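CytC3 (Streptomyces, PDB 3GJA) is a nonheme iron halogenase of the phytanoyl-CoA dioxygenase family, probably using its iron to chlorinate an amino acid substrate in natural-product biosynthesis. Local coordinates at residues A[11-14]-A[15-18]. Numbering follows the deposited sequence.
Sequences TFSP and EEVA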
loop_
_atom_site.group_PDB
_atom_site.type_symbol
_atom_site.label_atom_id
_atom_site.label_comp_id
_atom_site.label_asym_id
_atom_site.label_seq_id
_atom_site.Cartn_x
_atom_site.Cartn_y
_atom_site.Cartn_z
ATOM N N THR A 11 -15.142 1.935 -10.378
ATOM C CA THR A 11 -15.725 1.008 -9.419
ATOM C C THR A 11 -15.680 -0.404 -9.991
ATOM O O THR A 11 -15.836 -0.592 -11.192
ATOM C CB THR A 11 -17.199 1.369 -9.138
ATOM O OG1 THR A 11 -17.274 2.705 -8.630
ATOM C CG2 THR A 11 -17.805 0.408 -8.124
ATOM N N PHE A 12 -15.461 -1.398 -9.140
ATOM C CA PHE A 12 -15.433 -2.774 -9.616
ATOM C C PHE A 12 -16.849 -3.253 -9.911
ATOM O O PHE A 12 -17.816 -2.771 -9.326
ATOM C CB PHE A 12 -14.824 -3.707 -8.569
ATOM C CG PHE A 12 -13.327 -3.748 -8.579
ATOM C CD1 PHE A 12 -12.631 -3.954 -9.767
ATOM C CD2 PHE A 12 -12.613 -3.636 -7.391
ATOM C CE1 PHE A 12 -11.242 -4.055 -9.773
ATOM C CE2 PHE A 12 -11.224 -3.734 -7.382
ATOM C CZ PHE A 12 -10.536 -3.944 -8.576
ATOM N N SER A 13 -16.959 -4.209 -10.822
ATOM C CA SER A 13 -18.248 -4.777 -11.173
ATOM C C SER A 13 -18.598 -5.744 -10.050
ATOM O O SER A 13 -17.734 -6.116 -9.258
ATOM C CB SER A 13 -18.141 -5.550 -12.483
ATOM O OG SER A 13 -17.359 -6.720 -12.309
ATOM N N PRO A 14 -19.867 -6.163 -9.958
ATOM C CA PRO A 14 -20.235 -7.099 -8.891
ATOM C C PRO A 14 -19.446 -8.406 -8.987
ATOM O O PRO A 14 -19.136 -9.031 -7.972
ATOM C CB PRO A 14 -21.735 -7.294 -9.108
ATOM C CG PRO A 14 -21.898 -7.060 -10.585
ATOM C CD PRO A 14 -21.028 -5.856 -10.811
ATOM N N GLU A 15 -19.116 -8.807 -10.211
ATOM C CA GLU A 15 -18.361 -10.034 -10.437
ATOM C C GLU A 15 -16.928 -9.901 -9.916
ATOM O O GLU A 15 -16.422 -10.777 -9.209
ATOM C CB GLU A 15 -18.320 -10.363 -11.930
ATOM C CG GLU A 15 -17.607 -11.671 -12.242
ATOM C CD GLU A 15 -17.475 -11.936 -13.733
ATOM O OE1 GLU A 15 -18.508 -11.900 -14.441
ATOM O OE2 GLU A 15 -16.339 -12.190 -14.197
ATOM N N GLU A 16 -16.278 -8.802 -10.276
ATOM C CA GLU A 16 -14.909 -8.558 -9.856
ATOM C C GLU A 16 -14.807 -8.526 -8.340
ATOM O O GLU A 16 -13.856 -9.053 -7.765
ATOM C CB GLU A 16 -14.416 -7.249 -10.467
ATOM C CG GLU A 16 -14.523 -7.258 -11.973
ATOM C CD GLU A 16 -14.124 -5.949 -12.601
ATOM O OE1 GLU A 16 -14.646 -4.900 -12.170
ATOM O OE2 GLU A 16 -13.296 -5.970 -13.536
ATOM N N VAL A 17 -15.793 -7.911 -7.694
ATOM C CA VAL A 17 -15.815 -7.836 -6.237
ATOM C C VAL A 17 -15.918 -9.249 -5.671
ATOM O O VAL A 17 -15.264 -9.582 -4.687
ATOM C CB VAL A 17 -17.019 -7.000 -5.734
ATOM C CG1 VAL A 17 -17.085 -7.031 -4.211
ATOM C CG2 VAL A 17 -16.892 -5.562 -6.224
ATOM N N ALA A 18 -16.737 -10.081 -6.309
ATOM C CA ALA A 18 -16.927 -11.461 -5.874
ATOM C C ALA A 18 -15.620 -12.228 -5.993
ATOM O O ALA A 18 -15.255 -13.000 -5.102
ATOM C CB ALA A 18 -18.004 -12.136 -6.715
#
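S13 and E16 exchange bonds at the start of helix 14-23, and the side chain of E16 can be followed outward atom by atom. Its CB sits 3.5 Å from S13 OG and also approaches the ring of F12. With CG anti to the carbonyl carbon (chi1 -57°), the chain turns back toward the residues before the helix, and E16 CG passes only 2.9 Å from S13 OG. Next along, E16 CD lies 3.3 Å from S13 OG. The carboxylate then stands nearly perpendicular to the F12 ring, at 87°, with E16 OE1 at the ring edge, 3.3 Å from F12 CD1. E16 OE1 also accepts from S13 N at 2.8 Å, an almost straight bond (171°) that reaches it on the anti side. In return S13 OG, placed between its own backbone N and carbonyl carbon, accepts from E16 N at 3.1 Å. This reciprocal pair is a capping box, a classic way of closing a helix N-terminus, with S13 as the N-cap. Cut back to alanine, E16 would probably leave S13 N without its carboxylate acceptor and the F12 ring edge without the oxygen beside it. Behind the box the first helical turn is made by V17 N bonded to S13 O and A18 N to P14 O. V17 CG2 packs 3.6 Å from F12 CB, while the F12 ring continues inward to I26 and V29 of strand 25-30 and to L93 of helix 84-94.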